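Local structure of transcriptional regulator, GntR family (Thermotoga maritima, 3SXM) at residues 29-43 with 57-69. The protein probably binds DNA and regulates transcription as a metal-binding member of the GntR family, of which this chain is the helical FCD effector-binding domain. The protein carries 3 engineered substitutions. Sequence-based numbering, arbitrary orientation.
With BCT (bicarbonate ion), chain C.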
loop_
_atom_site.group_PDB
_atom_site.type_symbol
_atom_site.label_atom_id
_atom_site.label_comp_id
_atom_site.label_asym_id
_atom_site.label_seq_id
_atom_site.Cartn_x
_atom_site.Cartn_y
_atom_site.Cartn_z
ATOM N N LYS A 29 7.934 -16.061 -3.017
ATOM C CA LYS A 29 6.730 -16.721 -3.496
ATOM C C LYS A 29 6.453 -16.388 -4.970
ATOM O O LYS A 29 6.103 -17.258 -5.771
ATOM C CB LYS A 29 5.510 -16.345 -2.629
ATOM C CG LYS A 29 4.242 -17.028 -3.065
ATOM C CD LYS A 29 3.201 -17.072 -1.969
ATOM C CE LYS A 29 1.802 -17.359 -2.500
ATOM N NZ LYS A 29 1.286 -18.722 -2.192
ATOM N N ILE A 30 6.602 -15.125 -5.299
ATOM C CA ILE A 30 6.428 -14.686 -6.679
ATOM C C ILE A 30 7.472 -15.359 -7.582
ATOM O O ILE A 30 7.137 -15.956 -8.616
ATOM C CB ILE A 30 6.454 -13.149 -6.799
ATOM C CG1 ILE A 30 5.260 -12.536 -6.058
ATOM C CG2 ILE A 30 6.498 -12.771 -8.258
ATOM C CD1 ILE A 30 5.453 -11.083 -5.724
ATOM N N ALA A 31 8.720 -15.330 -7.166
ATOM C CA ALA A 31 9.816 -15.893 -7.954
ATOM C C ALA A 31 9.653 -17.364 -8.212
ATOM O O ALA A 31 10.093 -17.870 -9.257
ATOM C CB ALA A 31 11.151 -15.665 -7.291
ATOM N N GLY A 32 9.064 -18.077 -7.263
ATOM C CA GLY A 32 8.925 -19.517 -7.427
ATOM C C GLY A 32 7.604 -19.988 -8.043
ATOM O O GLY A 32 7.392 -21.224 -8.185
ATOM N N SER A 33 6.741 -19.054 -8.450
ATOM C CA SER A 33 5.424 -19.399 -8.946
ATOM C C SER A 33 5.465 -19.891 -10.403
ATOM O O SER A 33 6.262 -19.400 -11.225
ATOM C CB SER A 33 4.466 -18.248 -8.831
ATOM O OG SER A 33 4.847 -17.229 -9.669
ATOM N N GLU A 34 4.642 -20.885 -10.691
ATOM C CA GLU A 34 4.526 -21.406 -12.059
ATOM C C GLU A 34 3.905 -20.337 -12.922
ATOM O O GLU A 34 4.301 -20.210 -14.120
ATOM C CB GLU A 34 3.692 -22.669 -12.058
ATOM C CG GLU A 34 4.365 -23.802 -11.292
ATOM C CD GLU A 34 3.547 -25.089 -11.263
ATOM O OE1 GLU A 34 2.381 -25.085 -11.715
ATOM O OE2 GLU A 34 4.098 -26.111 -10.803
ATOM N N GLU A 35 3.001 -19.533 -12.361
ATOM C CA GLU A 35 2.313 -18.513 -13.153
ATOM C C GLU A 35 3.325 -17.535 -13.719
ATOM O O GLU A 35 3.213 -17.140 -14.878
ATOM C CB GLU A 35 1.273 -17.767 -12.293
ATOM C CG GLU A 35 0.684 -16.439 -12.862
ATOM C CD GLU A 35 -0.408 -16.678 -13.871
ATOM O OE1 GLU A 35 -0.470 -17.821 -14.344
ATOM O OE2 GLU A 35 -1.199 -15.748 -14.197
ATOM N N LEU A 36 4.327 -17.166 -12.951
ATOM C CA LEU A 36 5.312 -16.192 -13.407
ATOM C C LEU A 36 6.002 -16.713 -14.651
ATOM O O LEU A 36 6.219 -15.976 -15.615
ATOM C CB LEU A 36 6.344 -15.932 -12.323
ATOM C CG LEU A 36 7.385 -14.865 -12.618
ATOM C CD1 LEU A 36 6.750 -13.516 -12.754
ATOM C CD2 LEU A 36 8.573 -14.838 -11.624
ATOM N N LEU A 37 6.366 -17.978 -14.641
ATOM C CA LEU A 37 7.005 -18.577 -15.795
ATOM C C LEU A 37 6.091 -18.747 -17.008
ATOM O O LEU A 37 6.539 -18.603 -18.160
ATOM C CB LEU A 37 7.592 -19.921 -15.386
ATOM C CG LEU A 37 8.660 -19.878 -14.304
ATOM C CD1 LEU A 37 9.148 -21.284 -14.052
ATOM C CD2 LEU A 37 9.847 -19.017 -14.752
ATOM N N GLU A 38 4.825 -19.056 -16.785
ATOM C CA GLU A 38 3.867 -19.125 -17.883
ATOM C C GLU A 38 3.737 -17.733 -18.551
ATOM O O GLU A 38 3.643 -17.637 -19.782
ATOM C CB GLU A 38 2.488 -19.514 -17.388
ATOM C CG GLU A 38 2.337 -20.943 -16.990
ATOM C CD GLU A 38 0.912 -21.273 -16.596
ATOM O OE1 GLU A 38 -0.021 -20.569 -17.058
ATOM O OE2 GLU A 38 0.733 -22.245 -15.834
ATOM N N ILE A 39 3.759 -16.694 -17.755
ATOM C CA ILE A 39 3.669 -15.312 -18.276
ATOM C C ILE A 39 4.926 -15.009 -19.044
ATOM O O ILE A 39 4.870 -14.524 -20.158
ATOM C CB ILE A 39 3.483 -14.294 -17.176
ATOM C CG1 ILE A 39 2.105 -14.481 -16.492
ATOM C CG2 ILE A 39 3.646 -12.886 -17.700
ATOM C CD1 ILE A 39 1.978 -13.719 -15.173
ATOM N N LYS A 40 6.082 -15.343 -18.480
ATOM C CA LYS A 40 7.367 -15.153 -19.174
ATOM C C LYS A 40 7.335 -15.848 -20.536
ATOM O O LYS A 40 7.819 -15.298 -21.499
ATOM C CB LYS A 40 8.512 -15.742 -18.350
ATOM C CG LYS A 40 9.931 -15.621 -18.852
ATOM C CD LYS A 40 10.828 -16.539 -17.997
ATOM C CE LYS A 40 12.319 -16.243 -18.143
ATOM N NZ LYS A 40 12.919 -16.792 -19.354
ATOM N N GLY A 41 6.782 -17.063 -20.597
ATOM C CA GLY A 41 6.730 -17.832 -21.803
ATOM C C GLY A 41 5.901 -17.157 -22.872
ATOM O O GLY A 41 6.251 -17.185 -24.068
ATOM N N GLU A 42 4.804 -16.581 -22.425
ATOM C CA GLU A 42 3.900 -15.821 -23.324
ATOM C C GLU A 42 4.652 -14.648 -23.965
ATOM O O GLU A 42 4.566 -14.403 -25.169
ATOM C CB GLU A 42 2.755 -15.269 -22.489
ATOM C CG GLU A 42 1.586 -14.735 -23.243
ATOM C CD GLU A 42 0.359 -14.786 -22.371
ATOM O OE1 GLU A 42 0.227 -13.897 -21.502
ATOM O OE2 GLU A 42 -0.431 -15.748 -22.512
ATOM N N ILE A 43 5.382 -13.915 -23.132
ATOM C CA ILE A 43 6.105 -12.740 -23.590
ATOM C C ILE A 43 7.216 -13.114 -24.507
ATOM O O ILE A 43 7.435 -12.441 -25.519
ATOM C CB ILE A 43 6.626 -11.949 -22.357
ATOM C CG1 ILE A 43 5.466 -11.266 -21.635
ATOM C CG2 ILE A 43 7.677 -10.926 -22.797
ATOM C CD1 ILE A 43 5.855 -10.612 -20.317
ATOM N N ASP A 57 -3.253 -9.847 -22.082
ATOM C CA ASP A 57 -3.257 -10.976 -21.169
ATOM C C ASP A 57 -2.116 -10.877 -20.164
ATOM O O ASP A 57 -2.338 -10.938 -18.955
ATOM C CB ASP A 57 -3.148 -12.289 -21.948
ATOM C CG ASP A 57 -3.132 -13.504 -21.043
ATOM O OD1 ASP A 57 -4.093 -14.300 -21.097
ATOM O OD2 ASP A 57 -2.159 -13.664 -20.278
ATOM N N SER A 58 -0.892 -10.737 -20.666
ATOM C CA SER A 58 0.301 -10.786 -19.786
ATOM C C SER A 58 0.334 -9.684 -18.747
ATOM O O SER A 58 0.735 -9.924 -17.618
ATOM C CB SER A 58 1.673 -10.833 -20.510
ATOM O OG SER A 58 1.938 -9.661 -21.276
ATOM N N ASP A 59 -0.043 -8.468 -19.117
ATOM C CA ASP A 59 0.096 -7.335 -18.211
ATOM C C ASP A 59 -0.831 -7.557 -17.014
ATOM O O ASP A 59 -0.382 -7.487 -15.869
ATOM C CB ASP A 59 -0.288 -6.056 -18.958
ATOM C CG ASP A 59 -0.407 -4.878 -18.013
ATOM O OD1 ASP A 59 0.615 -4.462 -17.486
ATOM O OD2 ASP A 59 -1.529 -4.416 -17.727
ATOM N N GLU A 60 -2.098 -7.860 -17.260
ATOM C CA GLU A 60 -3.066 -8.014 -16.157
ATOM C C GLU A 60 -2.629 -9.176 -15.286
ATOM O O GLU A 60 -2.573 -9.070 -14.045
ATOM C CB GLU A 60 -4.466 -8.219 -16.684
ATOM C CG GLU A 60 -5.459 -8.594 -15.617
ATOM C CD GLU A 60 -6.888 -8.691 -16.075
ATOM O OE1 GLU A 60 -7.169 -8.492 -17.273
ATOM O OE2 GLU A 60 -7.754 -8.952 -15.220
ATOM N N ARG A 61 -2.236 -10.280 -15.904
ATOM C CA ARG A 61 -1.809 -11.442 -15.125
ATOM C C ARG A 61 -0.600 -11.156 -14.275
ATOM O O ARG A 61 -0.542 -11.599 -13.116
ATOM C CB ARG A 61 -1.528 -12.666 -16.028
ATOM C CG ARG A 61 -2.716 -13.278 -16.587
ATOM C CD ARG A 61 -2.344 -14.329 -17.686
ATOM N NE ARG A 61 -1.695 -15.499 -17.107
ATOM C CZ ARG A 61 -1.182 -16.477 -17.843
ATOM N NH1 ARG A 61 -1.160 -16.375 -19.165
ATOM N NH2 ARG A 61 -0.648 -17.529 -17.258
ATOM N N LEU A 62 0.381 -10.436 -14.797
ATOM C CA LEU A 62 1.637 -10.240 -14.069
ATOM C C LEU A 62 1.365 -9.387 -12.836
ATOM O O LEU A 62 1.824 -9.725 -11.747
ATOM C CB LEU A 62 2.677 -9.578 -14.990
ATOM C CG LEU A 62 4.028 -9.351 -14.331
ATOM C CD1 LEU A 62 4.667 -10.638 -13.848
ATOM C CD2 LEU A 62 4.936 -8.636 -15.264
ATOM N N HIS A 63 0.674 -8.270 -13.017
ATOM C CA HIS A 63 0.474 -7.337 -11.900
ATOM C C HIS A 63 -0.482 -7.933 -10.878
ATOM O O HIS A 63 -0.230 -7.784 -9.656
ATOM C CB HIS A 63 0.052 -5.972 -12.410
ATOM C CG HIS A 63 1.130 -5.312 -13.202
ATOM N ND1 HIS A 63 2.119 -4.522 -12.648
ATOM C CD2 HIS A 63 1.421 -5.393 -14.529
ATOM C CE1 HIS A 63 2.969 -4.150 -13.588
ATOM N NE2 HIS A 63 2.547 -4.664 -14.732
ATOM N N LYS A 64 -1.511 -8.639 -11.299
ATOM C CA LYS A 64 -2.387 -9.370 -10.349
ATOM C C LYS A 64 -1.631 -10.472 -9.630
ATOM O O LYS A 64 -1.993 -10.739 -8.471
ATOM C CB LYS A 64 -3.636 -9.912 -11.020
ATOM C CG LYS A 64 -4.606 -8.804 -11.302
ATOM C CD LYS A 64 -5.886 -9.299 -11.890
ATOM C CE LYS A 64 -6.982 -8.227 -11.802
ATOM N NZ LYS A 64 -8.207 -8.725 -12.483
ATOM N N LEU A 65 -0.624 -11.109 -10.246
ATOM C CA LEU A 65 0.149 -12.178 -9.584
ATOM C C LEU A 65 0.869 -11.598 -8.389
ATOM O O LEU A 65 0.934 -12.238 -7.303
ATOM C CB LEU A 65 1.201 -12.802 -10.565
ATOM C CG LEU A 65 2.270 -13.702 -9.917
ATOM C CD1 LEU A 65 1.687 -14.873 -9.297
ATOM C CD2 LEU A 65 3.297 -14.083 -10.956
ATOM N N PHE A 66 1.416 -10.413 -8.519
ATOM C CA PHE A 66 2.219 -9.821 -7.416
ATOM C C PHE A 66 1.285 -9.702 -6.213
ATOM O O PHE A 66 1.646 -10.037 -5.078
ATOM C CB PHE A 66 2.765 -8.451 -7.785
ATOM C CG PHE A 66 3.759 -8.452 -8.941
ATOM C CD1 PHE A 66 4.485 -9.568 -9.289
ATOM C CD2 PHE A 66 3.913 -7.301 -9.697
ATOM C CE1 PHE A 66 5.389 -9.554 -10.376
ATOM C CE2 PHE A 66 4.833 -7.302 -10.762
ATOM C CZ PHE A 66 5.538 -8.407 -11.058
ATOM N N ILE A 67 0.095 -9.216 -6.475
ATOM C CA ILE A 67 -0.908 -8.969 -5.400
ATOM C C ILE A 67 -1.361 -10.306 -4.805
ATOM O O ILE A 67 -1.422 -10.481 -3.550
ATOM C CB ILE A 67 -2.084 -8.199 -5.956
ATOM C CG1 ILE A 67 -1.648 -6.816 -6.447
ATOM C CG2 ILE A 67 -3.258 -8.118 -4.958
ATOM C CD1 ILE A 67 -1.262 -5.812 -5.368
ATOM N N ARG A 68 -1.666 -11.271 -5.671
ATOM C CA ARG A 68 -2.192 -12.561 -5.254
ATOM C C ARG A 68 -1.202 -13.312 -4.357
ATOM O O ARG A 68 -1.626 -14.009 -3.429
ATOM C CB ARG A 68 -2.602 -13.395 -6.488
ATOM C CG ARG A 68 -2.991 -14.823 -6.212
ATOM C CD ARG A 68 -4.256 -14.968 -5.477
ATOM N NE ARG A 68 -5.424 -14.544 -6.243
ATOM C CZ ARG A 68 -6.672 -14.672 -5.815
ATOM N NH1 ARG A 68 -6.911 -15.222 -4.638
ATOM N NH2 ARG A 68 -7.677 -14.266 -6.570
ATOM N N ALA A 69 0.098 -13.157 -4.600
ATOM C CA ALA A 69 1.144 -13.872 -3.887
ATOM C C ALA A 69 1.153 -13.492 -2.394
ATOM O O ALA A 69 1.685 -14.235 -1.596
ATOM C CB ALA A 69 2.531 -13.605 -4.558
HETATM C C BCT C . 1.678 -20.998 -8.682
HETATM O O1 BCT C . 2.773 -21.654 -8.547
HETATM O O2 BCT C . 1.205 -20.447 -7.511
HETATM O O3 BCT C . 1.497 -20.128 -9.753
HETATM O O HOH W 1 -2.188 -13.765 -12.415
#
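Arg61 reaches from helix 51-68 across to helix 34-44 and sits as a knob among Glu35, Glu38, Ile39 and Glu42, where the two helices run nearly antiparallel (157°). A bend at chi3 (69°) brings NE and NH2 round to face Glu35. That carboxylate is gripped side-on: NE of Arg61 bonds OE2 of Glu35 at 3.0 Å and NH2 bonds OE1 at 2.9 Å. Both bonds are nearly straight and lie close to the guanidinium plane, yet they meet the carboxylate from above its own plane, the two groups being turned 50° apart. NH2 also makes a weak bond to Glu38. In the modelled conformer of Asp57, NH1 meets the syn side of OD2, one turn back along the helix, with Glu42 OE2 a longer salt-bridge partner. CG1 of Ile39 lies over one guanidinium face, off its centre. A water ties Glu35 OE2 to the Arg61 carbonyl oxygen.

Beneath the charges the contact is apolar. Leu65 CD2 packs 3.8 Å from Leu36 CB, and Leu36 CD1 meets Leu62 CD1 at 3.7 Å. On helix 27-31, Ile30 brings CG2 to the edge of the Phe66 ring, while its CG1 presses tightly on Ala69 CB at 3.3 Å. Between these helices Ser33 N-caps helix 34-44 through a weak bond from Leu36 N to OG, and a bicarbonate ion accepts from Glu34 N and Glu35 N. Asp59 and His63, directed away from the contact, belong to a zinc site that is empty here.

With an alanine in place of Arg61, Glu35 would probably lose its two-nitrogen grip, and the acids around it their common cation. One arginine thus appears to offset several acids at the partly exposed side of this FCD-domain helix pair.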